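Local coordinates for protein potential RNA-dependent RNA polymerase (Human picobirnavirus, PDB 5I61) that probably copies RNA from RNA templates as an RNA-dependent RNA polymerase, serving both viral transcription and genome replication, at residues E238-R243 with T397-W402; I244-D249 with N351-C356; C259-K264 with L357-V362; H340-S345 with E371-S376. All blocks are in the same frame, centred on the assembly; numbering follows the deposited sequence.

Contact 1 (E238-R243 with T397-W402)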
loop_
_atom_site.group_PDB
_atom_site.type_symbol
_atom_site.label_atom_id
_atom_site.label_comp_id
_atom_site.label_asym_id
_atom_site.label_seq_id
_atom_site.Cartn_x
_atom_site.Cartn_y
_atom_site.Cartn_z
ATOM N N GLU B 238 -8.884 -4.013 13.197
ATOM C CA GLU B 238 -9.227 -4.661 14.449
ATOM C C GLU B 238 -8.589 -6.044 14.545
ATOM O O GLU B 238 -8.168 -6.458 15.638
ATOM C CB GLU B 238 -10.750 -4.706 14.601
ATOM C CG GLU B 238 -11.334 -3.282 14.855
ATOM C CD GLU B 238 -11.197 -2.331 13.650
ATOM O OE1 GLU B 238 -11.031 -1.106 13.876
ATOM O OE2 GLU B 238 -11.262 -2.816 12.490
ATOM N N ALA B 239 -8.428 -6.726 13.405
ATOM C CA ALA B 239 -7.686 -7.981 13.391
ATOM C C ALA B 239 -6.194 -7.743 13.637
ATOM O O ALA B 239 -5.519 -8.565 14.275
ATOM C CB ALA B 239 -7.914 -8.703 12.062
ATOM N N VAL B 240 -5.655 -6.645 13.108
ATOM C CA VAL B 240 -4.288 -6.272 13.440
ATOM C C VAL B 240 -4.162 -6.061 14.938
ATOM O O VAL B 240 -3.247 -6.597 15.590
ATOM C CB VAL B 240 -3.871 -5.018 12.645
ATOM C CG1 VAL B 240 -2.527 -4.516 13.138
ATOM C CG2 VAL B 240 -3.827 -5.331 11.138
ATOM N N ASP B 241 -5.090 -5.266 15.503
ATOM C CA ASP B 241 -5.089 -4.959 16.937
ATOM C C ASP B 241 -5.098 -6.228 17.780
ATOM O O ASP B 241 -4.407 -6.307 18.804
ATOM C CB ASP B 241 -6.306 -4.098 17.328
ATOM C CG ASP B 241 -6.314 -2.692 16.697
ATOM O OD1 ASP B 241 -5.236 -2.150 16.335
ATOM O OD2 ASP B 241 -7.428 -2.121 16.602
ATOM N N ARG B 242 -5.880 -7.233 17.374
ATOM C CA ARG B 242 -6.005 -8.398 18.234
ATOM C C ARG B 242 -4.713 -9.197 18.272
ATOM O O ARG B 242 -4.343 -9.721 19.326
ATOM C CB ARG B 242 -7.160 -9.286 17.792
ATOM C CG ARG B 242 -7.342 -10.459 18.766
ATOM C CD ARG B 242 -8.457 -11.364 18.335
ATOM N NE ARG B 242 -9.416 -10.574 17.591
ATOM C CZ ARG B 242 -9.544 -10.591 16.284
ATOM N NH1 ARG B 242 -8.718 -11.387 15.538
ATOM N NH2 ARG B 242 -10.475 -9.798 15.719
ATOM N N ARG B 243 -3.996 -9.252 17.145
ATOM C CA ARG B 243 -2.738 -9.971 17.085
ATOM C C ARG B 243 -1.607 -9.178 17.741
ATOM O O ARG B 243 -0.710 -9.786 18.354
ATOM C CB ARG B 243 -2.429 -10.310 15.628
ATOM C CG ARG B 243 -1.161 -11.089 15.466
ATOM C CD ARG B 243 -1.198 -12.040 14.305
ATOM N NE ARG B 243 -2.338 -12.966 14.315
ATOM C CZ ARG B 243 -2.652 -13.757 13.285
ATOM N NH1 ARG B 243 -1.921 -13.730 12.168
ATOM N NH2 ARG B 243 -3.691 -14.568 13.365
ATOM N N THR B 397 5.117 0.468 16.515
ATOM C CA THR B 397 4.357 1.098 15.447
ATOM C C THR B 397 4.262 0.136 14.275
ATOM O O THR B 397 5.171 -0.658 14.022
ATOM C CB THR B 397 4.989 2.406 14.992
ATOM O OG1 THR B 397 6.304 2.117 14.536
ATOM C CG2 THR B 397 5.124 3.351 16.184
ATOM N N TYR B 398 3.138 0.198 13.576
ATOM C CA TYR B 398 2.910 -0.729 12.483
ATOM C C TYR B 398 1.732 -0.214 11.670
ATOM O O TYR B 398 0.690 0.134 12.238
ATOM C CB TYR B 398 2.665 -2.134 13.037
ATOM C CG TYR B 398 2.281 -3.191 12.015
ATOM C CD1 TYR B 398 3.173 -3.600 11.022
ATOM C CD2 TYR B 398 1.043 -3.834 12.098
ATOM C CE1 TYR B 398 2.831 -4.600 10.120
ATOM C CE2 TYR B 398 0.696 -4.831 11.218
ATOM C CZ TYR B 398 1.591 -5.212 10.223
ATOM O OH TYR B 398 1.232 -6.197 9.339
ATOM N N LEU B 399 1.910 -0.138 10.352
ATOM C CA LEU B 399 0.920 0.430 9.442
ATOM C C LEU B 399 0.562 1.859 9.860
ATOM O O LEU B 399 -0.600 2.263 9.872
ATOM C CB LEU B 399 -0.308 -0.476 9.341
ATOM C CG LEU B 399 0.054 -1.908 8.904
ATOM C CD1 LEU B 399 -1.177 -2.783 8.701
ATOM C CD2 LEU B 399 0.952 -1.938 7.681
ATOM N N ARG B 400 1.599 2.622 10.221
ATOM C CA ARG B 400 1.502 3.996 10.716
ATOM C C ARG B 400 0.552 4.155 11.909
ATOM O O ARG B 400 -0.057 5.219 12.122
ATOM C CB ARG B 400 1.168 4.950 9.577
ATOM C CG ARG B 400 2.332 4.987 8.579
ATOM C CD ARG B 400 2.200 6.243 7.804
ATOM N NE ARG B 400 1.621 5.956 6.512
ATOM C CZ ARG B 400 0.432 6.342 6.106
ATOM N NH1 ARG B 400 -0.481 6.961 6.913
ATOM N NH2 ARG B 400 0.029 6.036 4.899
ATOM N N ARG B 401 0.461 3.134 12.751
ATOM C CA ARG B 401 -0.255 3.282 14.005
ATOM C C ARG B 401 0.645 2.948 15.191
ATOM O O ARG B 401 1.517 2.080 15.113
ATOM C CB ARG B 401 -1.499 2.399 14.033
ATOM C CG ARG B 401 -2.574 2.753 13.025
ATOM C CD ARG B 401 -3.319 1.475 12.725
ATOM N NE ARG B 401 -4.578 1.378 13.432
ATOM C CZ ARG B 401 -5.118 0.250 13.885
ATOM N NH1 ARG B 401 -4.487 -0.913 13.751
ATOM N NH2 ARG B 401 -6.294 0.298 14.510
ATOM N N TRP B 402 0.410 3.639 16.297
ATOM C CA TRP B 402 1.085 3.341 17.555
ATOM C C TRP B 402 0.232 2.388 18.376
ATOM O O TRP B 402 -0.998 2.463 18.362
ATOM C CB TRP B 402 1.346 4.649 18.309
ATOM C CG TRP B 402 1.925 4.621 19.683
ATOM C CD1 TRP B 402 3.243 4.691 20.015
ATOM C CD2 TRP B 402 1.198 4.634 20.926
ATOM N NE1 TRP B 402 3.390 4.730 21.391
ATOM C CE2 TRP B 402 2.150 4.691 21.971
ATOM C CE3 TRP B 402 -0.162 4.600 21.257
ATOM C CZ2 TRP B 402 1.776 4.730 23.335
ATOM C CZ3 TRP B 402 -0.531 4.644 22.613
ATOM C CH2 TRP B 402 0.433 4.705 23.626
#

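Contact 2 (I244-D249 with N351-C356)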
loop_
_atom_site.group_PDB
_atom_site.type_symbol
_atom_site.label_atom_id
_atom_site.label_comp_id
_atom_site.label_asym_id
_atom_site.label_seq_id
_atom_site.Cartn_x
_atom_site.Cartn_y
_atom_site.Cartn_z
ATOM N N ILE B 244 -1.635 -7.832 17.639
ATOM C CA ILE B 244 -0.731 -7.016 18.451
ATOM C C ILE B 244 -0.927 -7.358 19.920
ATOM O O ILE B 244 0.046 -7.524 20.656
ATOM C CB ILE B 244 -0.936 -5.508 18.211
ATOM C CG1 ILE B 244 -0.491 -5.095 16.820
ATOM C CG2 ILE B 244 -0.180 -4.697 19.261
ATOM C CD1 ILE B 244 0.986 -5.090 16.612
ATOM N N THR B 245 -2.184 -7.510 20.363
ATOM C CA THR B 245 -2.423 -7.820 21.771
ATOM C C THR B 245 -1.823 -9.168 22.132
ATOM O O THR B 245 -1.082 -9.290 23.116
ATOM C CB THR B 245 -3.918 -7.821 22.101
ATOM O OG1 THR B 245 -4.536 -6.633 21.594
ATOM C CG2 THR B 245 -4.121 -7.900 23.629
ATOM N N LYS B 246 -2.132 -10.196 21.330
ATOM C CA LYS B 246 -1.569 -11.529 21.557
ATOM C C LYS B 246 -0.044 -11.481 21.590
ATOM O O LYS B 246 0.595 -12.148 22.409
ATOM C CB LYS B 246 -2.049 -12.494 20.468
ATOM C CG LYS B 246 -3.433 -13.149 20.664
ATOM C CD LYS B 246 -3.846 -13.967 19.391
ATOM C CE LYS B 246 -4.626 -13.112 18.305
ATOM N NZ LYS B 246 -4.534 -13.459 16.795
HETATM N N MSE B 247 0.560 -10.681 20.719
HETATM C CA MSE B 247 2.009 -10.564 20.713
HETATM C C MSE B 247 2.541 -9.997 22.040
HETATM O O MSE B 247 3.515 -10.526 22.591
HETATM C CB MSE B 247 2.477 -9.687 19.555
HETATM C CG MSE B 247 4.003 -9.492 19.523
HETATM SE SE MSE B 247 4.580 -8.117 18.243
HETATM C CE MSE B 247 3.877 -6.525 19.181
ATOM N N PHE B 248 1.918 -8.916 22.541
ATOM C CA PHE B 248 2.398 -8.327 23.782
ATOM C C PHE B 248 2.148 -9.250 24.958
ATOM O O PHE B 248 2.950 -9.276 25.894
ATOM C CB PHE B 248 1.755 -6.956 24.025
ATOM C CG PHE B 248 2.482 -5.840 23.338
ATOM C CD1 PHE B 248 3.817 -5.594 23.633
ATOM C CD2 PHE B 248 1.841 -5.041 22.386
ATOM C CE1 PHE B 248 4.517 -4.574 22.994
ATOM C CE2 PHE B 248 2.538 -4.014 21.747
ATOM C CZ PHE B 248 3.884 -3.792 22.041
ATOM N N ASP B 249 1.068 -10.032 24.915
ATOM C CA ASP B 249 0.730 -10.932 26.007
ATOM C C ASP B 249 1.448 -12.280 25.944
ATOM O O ASP B 249 1.341 -13.054 26.895
ATOM C CB ASP B 249 -0.770 -11.186 26.034
ATOM C CG ASP B 249 -1.584 -9.936 26.362
ATOM O OD1 ASP B 249 -1.047 -8.950 26.928
ATOM O OD2 ASP B 249 -2.789 -9.956 26.054
ATOM N N ASN B 351 7.761 -15.655 17.394
ATOM C CA ASN B 351 6.450 -15.501 18.011
ATOM C C ASN B 351 5.403 -15.360 16.914
ATOM O O ASN B 351 5.333 -14.319 16.251
ATOM C CB ASN B 351 6.398 -14.292 18.942
ATOM C CG ASN B 351 5.088 -14.198 19.685
ATOM O OD1 ASN B 351 4.013 -14.248 19.080
ATOM N ND2 ASN B 351 5.161 -14.062 21.008
ATOM N N PRO B 352 4.532 -16.355 16.734
ATOM C CA PRO B 352 3.593 -16.316 15.600
ATOM C C PRO B 352 2.651 -15.100 15.603
ATOM O O PRO B 352 1.960 -14.854 14.601
ATOM C CB PRO B 352 2.829 -17.643 15.746
ATOM C CG PRO B 352 2.886 -17.935 17.205
ATOM C CD PRO B 352 4.217 -17.433 17.689
ATOM N N ASN B 353 2.612 -14.311 16.669
ATOM C CA ASN B 353 1.789 -13.108 16.654
ATOM C C ASN B 353 2.530 -11.892 16.114
ATOM O O ASN B 353 1.936 -10.826 16.001
ATOM C CB ASN B 353 1.240 -12.840 18.050
ATOM C CG ASN B 353 0.582 -14.075 18.638
ATOM O OD1 ASN B 353 -0.457 -14.529 18.167
ATOM N ND2 ASN B 353 1.199 -14.626 19.662
ATOM N N SER B 354 3.800 -12.035 15.774
ATOM C CA SER B 354 4.467 -11.110 14.872
ATOM C C SER B 354 3.667 -10.920 13.576
ATOM O O SER B 354 2.936 -11.814 13.124
ATOM C CB SER B 354 5.869 -11.649 14.552
ATOM O OG SER B 354 6.576 -11.921 15.756
ATOM N N GLN B 355 3.820 -9.745 12.956
ATOM C CA GLN B 355 3.008 -9.364 11.794
ATOM C C GLN B 355 3.889 -8.737 10.720
ATOM O O GLN B 355 4.896 -8.088 11.026
ATOM C CB GLN B 355 1.882 -8.345 12.164
ATOM C CG GLN B 355 0.782 -8.935 13.022
ATOM C CD GLN B 355 -0.428 -7.997 13.201
ATOM O OE1 GLN B 355 -1.286 -7.892 12.299
ATOM N NE2 GLN B 355 -0.518 -7.345 14.381
ATOM N N CYS B 356 3.480 -8.893 9.462
ATOM C CA CYS B 356 4.118 -8.119 8.415
ATOM C C CYS B 356 3.158 -7.925 7.252
ATOM O O CYS B 356 2.199 -8.684 7.072
ATOM C CB CYS B 356 5.412 -8.780 7.933
ATOM S SG CYS B 356 5.212 -10.484 7.282
#

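Contact 3 (C259-K264 with L357-V362)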
loop_
_atom_site.group_PDB
_atom_site.type_symbol
_atom_site.label_atom_id
_atom_site.label_comp_id
_atom_site.label_asym_id
_atom_site.label_seq_id
_atom_site.Cartn_x
_atom_site.Cartn_y
_atom_site.Cartn_z
ATOM N N CYS B 259 10.435 -3.118 15.330
ATOM C CA CYS B 259 9.633 -2.593 14.228
ATOM C C CYS B 259 10.577 -2.287 13.077
ATOM O O CYS B 259 11.436 -1.410 13.185
ATOM C CB CYS B 259 8.843 -1.360 14.652
ATOM S SG CYS B 259 7.849 -1.680 16.093
ATOM N N THR B 260 10.442 -3.041 11.997
ATOM C CA THR B 260 11.373 -2.957 10.892
ATOM C C THR B 260 10.749 -2.116 9.798
ATOM O O THR B 260 9.533 -2.147 9.573
ATOM C CB THR B 260 11.739 -4.341 10.331
ATOM O OG1 THR B 260 10.546 -5.046 9.966
ATOM C CG2 THR B 260 12.518 -5.175 11.359
ATOM N N ASP B 261 11.606 -1.388 9.107
ATOM C CA ASP B 261 11.227 -0.674 7.906
ATOM C C ASP B 261 12.290 -0.872 6.832
ATOM O O ASP B 261 13.494 -0.805 7.121
ATOM C CB ASP B 261 11.054 0.799 8.238
ATOM C CG ASP B 261 10.685 1.623 7.052
ATOM O OD1 ASP B 261 10.056 1.085 6.089
ATOM O OD2 ASP B 261 11.021 2.823 7.108
ATOM N N PHE B 262 11.844 -1.139 5.604
ATOM C CA PHE B 262 12.723 -1.253 4.445
ATOM C C PHE B 262 12.702 0.039 3.644
ATOM O O PHE B 262 11.622 0.541 3.307
ATOM C CB PHE B 262 12.280 -2.393 3.532
ATOM C CG PHE B 262 12.395 -3.744 4.153
ATOM C CD1 PHE B 262 13.603 -4.406 4.193
ATOM C CD2 PHE B 262 11.280 -4.368 4.687
ATOM C CE1 PHE B 262 13.688 -5.652 4.767
ATOM C CE2 PHE B 262 11.371 -5.626 5.265
ATOM C CZ PHE B 262 12.559 -6.262 5.305
ATOM N N SER B 263 13.882 0.557 3.304
ATOM C CA SER B 263 13.950 1.612 2.300
ATOM C C SER B 263 13.828 0.986 0.911
ATOM O O SER B 263 14.595 0.087 0.559
ATOM C CB SER B 263 15.240 2.412 2.437
ATOM O OG SER B 263 16.366 1.565 2.451
ATOM N N LYS B 264 12.830 1.418 0.149
ATOM C CA LYS B 264 12.649 1.001 -1.243
ATOM C C LYS B 264 12.596 -0.524 -1.375
ATOM O O LYS B 264 13.371 -1.139 -2.119
ATOM C CB LYS B 264 13.756 1.591 -2.119
ATOM C CG LYS B 264 13.790 3.132 -2.149
ATOM C CD LYS B 264 14.836 3.592 -3.143
ATOM C CE LYS B 264 14.916 5.090 -3.276
ATOM N NZ LYS B 264 16.301 5.408 -3.717
ATOM N N LEU B 357 3.429 -6.881 6.472
ATOM C CA LEU B 357 2.610 -6.508 5.326
ATOM C C LEU B 357 3.500 -5.682 4.409
ATOM O O LEU B 357 3.960 -4.605 4.808
ATOM C CB LEU B 357 1.376 -5.712 5.763
ATOM C CG LEU B 357 0.152 -5.526 4.834
ATOM C CD1 LEU B 357 0.438 -4.693 3.617
ATOM C CD2 LEU B 357 -0.505 -6.831 4.422
ATOM N N GLY B 358 3.727 -6.179 3.196
ATOM C CA GLY B 358 4.696 -5.581 2.290
ATOM C C GLY B 358 5.983 -5.176 2.986
ATOM O O GLY B 358 6.702 -6.026 3.522
ATOM N N ASP B 359 6.278 -3.879 3.016
ATOM C CA ASP B 359 7.559 -3.421 3.535
ATOM C C ASP B 359 7.533 -3.075 5.030
ATOM O O ASP B 359 8.496 -2.481 5.515
ATOM C CB ASP B 359 8.066 -2.212 2.720
ATOM C CG ASP B 359 7.307 -0.922 3.016
ATOM O OD1 ASP B 359 6.351 -0.940 3.805
ATOM O OD2 ASP B 359 7.664 0.133 2.442
ATOM N N ASP B 360 6.476 -3.423 5.762
ATOM C CA ASP B 360 6.277 -3.005 7.151
ATOM C C ASP B 360 6.120 -4.244 8.023
ATOM O O ASP B 360 5.317 -5.130 7.711
ATOM C CB ASP B 360 5.025 -2.118 7.260
ATOM C CG ASP B 360 5.004 -1.247 8.489
ATOM O OD1 ASP B 360 5.779 -1.441 9.430
ATOM O OD2 ASP B 360 4.161 -0.344 8.535
ATOM N N GLY B 361 6.865 -4.311 9.113
ATOM C CA GLY B 361 6.754 -5.455 9.999
ATOM C C GLY B 361 6.996 -5.110 11.457
ATOM O O GLY B 361 7.678 -4.130 11.794
ATOM N N VAL B 362 6.461 -5.956 12.325
ATOM C CA VAL B 362 6.712 -5.905 13.756
ATOM C C VAL B 362 6.814 -7.350 14.249
ATOM O O VAL B 362 5.959 -8.180 13.924
ATOM C CB VAL B 362 5.598 -5.112 14.480
ATOM C CG1 VAL B 362 4.212 -5.682 14.189
ATOM C CG2 VAL B 362 5.823 -5.092 15.938
HETATM O O HOH W 1 7.513 -0.521 11.042
#

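Contact 4 (H340-S345 with E371-S376)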
loop_
_atom_site.group_PDB
_atom_site.type_symbol
_atom_site.label_atom_id
_atom_site.label_comp_id
_atom_site.label_asym_id
_atom_site.label_seq_id
_atom_site.Cartn_x
_atom_site.Cartn_y
_atom_site.Cartn_z
ATOM N N HIS B 340 10.754 -15.467 10.211
ATOM C CA HIS B 340 11.101 -16.794 10.711
ATOM C C HIS B 340 12.601 -17.013 10.659
ATOM O O HIS B 340 13.191 -17.528 11.609
ATOM C CB HIS B 340 10.398 -17.882 9.903
ATOM C CG HIS B 340 8.962 -18.116 10.270
ATOM N ND1 HIS B 340 8.583 -18.717 11.452
ATOM C CD2 HIS B 340 7.816 -17.908 9.572
ATOM C CE1 HIS B 340 7.265 -18.834 11.482
ATOM N NE2 HIS B 340 6.776 -18.355 10.352
ATOM N N GLU B 341 13.232 -16.628 9.547
ATOM C CA GLU B 341 14.674 -16.786 9.397
ATOM C C GLU B 341 15.447 -16.090 10.517
ATOM O O GLU B 341 16.485 -16.582 10.963
ATOM C CB GLU B 341 15.119 -16.253 8.039
ATOM C CG GLU B 341 16.595 -16.460 7.815
ATOM C CD GLU B 341 17.063 -15.953 6.506
ATOM O OE1 GLU B 341 16.996 -14.733 6.280
ATOM O OE2 GLU B 341 17.481 -16.778 5.677
ATOM N N ALA B 342 14.976 -14.935 10.973
ATOM C CA ALA B 342 15.733 -14.214 11.987
ATOM C C ALA B 342 15.691 -14.947 13.326
ATOM O O ALA B 342 16.704 -15.002 14.039
ATOM C CB ALA B 342 15.198 -12.784 12.114
ATOM N N ALA B 343 14.530 -15.523 13.693
ATOM C CA ALA B 343 14.484 -16.300 14.936
ATOM C C ALA B 343 15.257 -17.614 14.813
ATOM O O ALA B 343 15.831 -18.091 15.800
ATOM C CB ALA B 343 13.040 -16.591 15.351
ATOM N N ILE B 344 15.283 -18.200 13.617
ATOM C CA ILE B 344 15.888 -19.510 13.424
ATOM C C ILE B 344 17.401 -19.399 13.390
ATOM O O ILE B 344 18.103 -20.221 13.980
ATOM C CB ILE B 344 15.314 -20.156 12.144
ATOM C CG1 ILE B 344 13.899 -20.689 12.414
ATOM C CG2 ILE B 344 16.275 -21.221 11.547
ATOM C CD1 ILE B 344 13.192 -21.072 11.158
ATOM N N SER B 345 17.919 -18.363 12.730
ATOM C CA SER B 345 19.333 -18.016 12.799
ATOM C C SER B 345 19.829 -17.860 14.236
ATOM O O SER B 345 21.045 -17.842 14.463
ATOM C CB SER B 345 19.591 -16.717 12.022
ATOM O OG SER B 345 19.274 -16.872 10.647
ATOM N N GLU B 371 19.680 -5.363 15.917
ATOM C CA GLU B 371 20.877 -5.569 15.116
ATOM C C GLU B 371 20.895 -6.969 14.518
ATOM O O GLU B 371 21.282 -7.142 13.359
ATOM C CB GLU B 371 22.139 -5.303 15.939
ATOM C CG GLU B 371 23.230 -4.561 15.129
ATOM C CD GLU B 371 24.207 -5.487 14.429
ATOM O OE1 GLU B 371 24.855 -5.059 13.441
ATOM O OE2 GLU B 371 24.342 -6.642 14.886
ATOM N N ASP B 372 20.446 -7.977 15.272
ATOM C CA ASP B 372 20.346 -9.307 14.684
ATOM C C ASP B 372 19.351 -9.322 13.529
ATOM O O ASP B 372 19.611 -9.936 12.488
ATOM C CB ASP B 372 19.954 -10.332 15.750
ATOM C CG ASP B 372 21.103 -10.686 16.676
ATOM O OD1 ASP B 372 22.244 -10.261 16.407
ATOM O OD2 ASP B 372 20.857 -11.405 17.666
ATOM N N VAL B 373 18.207 -8.638 13.686
ATOM C CA VAL B 373 17.205 -8.639 12.628
ATOM C C VAL B 373 17.764 -7.974 11.377
ATOM O O VAL B 373 17.687 -8.519 10.263
ATOM C CB VAL B 373 15.907 -7.958 13.096
ATOM C CG1 VAL B 373 14.992 -7.783 11.912
ATOM C CG2 VAL B 373 15.223 -8.799 14.164
HETATM N N MSE B 374 18.348 -6.797 11.541
HETATM C CA MSE B 374 18.828 -6.063 10.386
HETATM C C MSE B 374 19.870 -6.864 9.615
HETATM O O MSE B 374 19.811 -6.925 8.391
HETATM C CB MSE B 374 19.389 -4.707 10.808
HETATM C CG MSE B 374 20.207 -4.029 9.698
HETATM SE SE MSE B 374 20.558 -2.130 10.022
HETATM C CE MSE B 374 19.140 -1.765 11.335
ATOM N N GLN B 375 20.804 -7.501 10.330
ATOM C CA GLN B 375 21.780 -8.367 9.667
ATOM C C GLN B 375 21.108 -9.544 8.972
ATOM O O GLN B 375 21.444 -9.875 7.832
ATOM C CB GLN B 375 22.812 -8.878 10.676
ATOM C CG GLN B 375 23.664 -7.761 11.265
ATOM C CD GLN B 375 24.613 -7.144 10.243
ATOM O OE1 GLN B 375 24.976 -7.769 9.241
ATOM N NE2 GLN B 375 25.008 -5.902 10.492
ATOM N N SER B 376 20.184 -10.211 9.666
ATOM C CA SER B 376 19.487 -11.359 9.091
ATOM C C SER B 376 18.727 -10.984 7.814
ATOM O O SER B 376 18.759 -11.729 6.825
ATOM C CB SER B 376 18.545 -11.943 10.149
ATOM O OG SER B 376 17.955 -13.137 9.689
HETATM O O HOH W 2 16.002 -12.931 8.130
#

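Contact 1 (E238-R243 with T397-W402)
V240 turns its CG1 branch trans to its own backbone N (chi1 172°), and this sends the methyl from the helix to the rim of the Y398 ring; R401 bends at chi3 (101°) so that its guanidinium swings round to the carboxylate of D241. The methyl lies in the plane of the tyrosine ring, 3.8 Å from both CD2 and CE2, so it meets an edge and leaves the faces alone. One face is instead taken by L399, whose CG sits over the ring centre, while L399 CD1 lies 4.4 Å from V240 CG2. Beside this apolar patch runs a salt bridge. D241 OD1 is 3.0 Å from R401 NH1, and OD2 is 3.4 Å from R401 NH2. The side chains cross at about a right angle, yet their flat ends are only 25° from coplanar. Both hydrogen bonds are weak, the first because it is strongly bent, so attraction of charge probably matters more than direction. OD1 also takes a weak bond from G415 N, and E238 pairs with K455. The hairpin closes through mutual backbone bonds of Y398 and R401, and its position after the palm sheet is consistent with motif E of viral polymerases. The hairpin rests on helix 237-250, with helix 232-235 alongside V240 and L399, strand 355-357 next to Y398, and strand 416-417 bonded to W402.

Contact 2 (I244-D249 with N351-C356)
The loop leading into the motif C hairpin of the palm comes unusually close to a helix, the CA of N353 lying 4.8 Å from the CA of M247, yet the segments share only packing contacts. N353 fits against the helix surface with its CB 3.5 Å from M247 N and 3.7 Å from M247 CB. N353 OD1 lies across the base of K246, touching K246 CB at 3.5 Å and K246 CD at 3.6 Å; K246 bends at chi3 (-89°), which leads its ammonium away. What shapes the loop is an Asx turn: N351 OD1 accepts from N353 N at 2.8 Å, in its carbonyl plane, and more weakly from N353 ND2. N351 O grips S354 through both N and OG, closing a type I turn. T250 ties in N351 ND2 through its hydroxyl. At the other end, the amide NE2 of Q355 presses on I244 CG1 at 3.3 Å, a polar group against a hydrocarbon, because it donates to V240 O. Helix 237-250 meets the start of strand 355-357 at Q355, with V362 of strand 360-363 and C396 of strand 395-398 beside I244 and selenomethionine M247, and R336 of helix 327-344 bonding to S354 O.

Contact 3 (C259-K264 with L357-V362)
Motifs A and C of the viral polymerase palm meet here: strand 257-261 carries motif A, which runs on through F262, and the type II' turn from L357 to D360 presents the G358-D359-D360 sequence of motif C. The strands run antiparallel at 162°, their axes 4.8 Å apart. T260 and G361 form the hydrogen-bonded pair, T260 N giving a sound bond to G361 O at 3.0 Å while G361 N returns only a weak one to T260 O. A water strengthens the joint, donating both to T260 O at 3.0 Å and to D360 OD1; the other carboxylate oxygen, OD2, accepts from L399 N, so D360 is held at both oxygens. On the same side of the sheet as D261 and D360, C259 SG rests 4.0 Å from V362 CG2. D261 OD1 comes within 4.5 Å of D359 OD2. D261 gets there because its CG stands opposite the backbone N (chi1 179°). In related polymerases the motif A and motif C aspartates hold the two catalytic metal ions, and this gathering is consistent with such a site. F262 turns a ring edge to the turn: F262 CD2 lies 3.5 Å from D359 O, which sits near the ring plane, with F265 stacked on the ring and H335 meeting it edge-to-face. In the four-stranded sheet these two strands are the central pair, between 355-357 and 390-392; helix 327-344 packs against T260 and F262, and strand 395-398 against C259, D360 and V362.

Contact 4 (H340-S345 with E371-S376)
Two helices of the palm pack here at a wide crossing, close through small residues and bridged by a water. Helix 327-344 is the helix of polymerase motif B, coming after its glycine-rich loop, and helix 370-378 is placed as motif D is in related enzymes; their axes pass 9.3 Å apart, with the N-to-C directions at 119°. A342 and S376 are the meeting point. The serine hydroxyl swings to the side opposite its backbone N (chi1 -174°), which sets S376 OG 3.4 Å from A342 CA and 3.7 Å from A342 CB, where the small A342 lets the hydroxyl come close to the helix backbone. V373 extends the apolar side loosely, its CG2 being 4.5 Å from A342 CB. The polar side is bridged: S376 OG donates to a water, which in turn donates to E341 OE1 at 2.8 Å. E341 reaches the water with an extended chain whose OE1 comes up to S376. E341 is buried, and its carboxylate has further partners: H380 NE2 bonds OE1 and D107 N bonds OE2. R379 lies between the two helix ends, with NE bonded to S376 O and NH2 to S345 OG, so one side chain spans both partners. Near the C terminus of helix 327-344, E341 O is held from both faces of its plane, S345 N arriving from one at 2.9 Å and S345 OG from the other at 2.8 Å.

How the contacts relate
From the N terminus, helix 237-250 supplies the first segments of contacts 1 and 2, strand 257-261 that of contact 3, and helix 327-344 that of contact 4. Contact 2 closes its loop at 351-356, contact 3 at 357-362, contact 4 at 371-376 and contact 1 last, at 397-402. Contact 1 therefore encloses the other three, whereas contacts 2, 3 and 4 cross one another pairwise. The crossings knit the palm together: Q355 N bonds to V362 O between contacts 2 and 3, and T260 packs on V373 between contacts 3 and 4. Helix 237-250 and the hairpin pack on the sheet face of C259 and V362, the helices of contact 4 on that of T260.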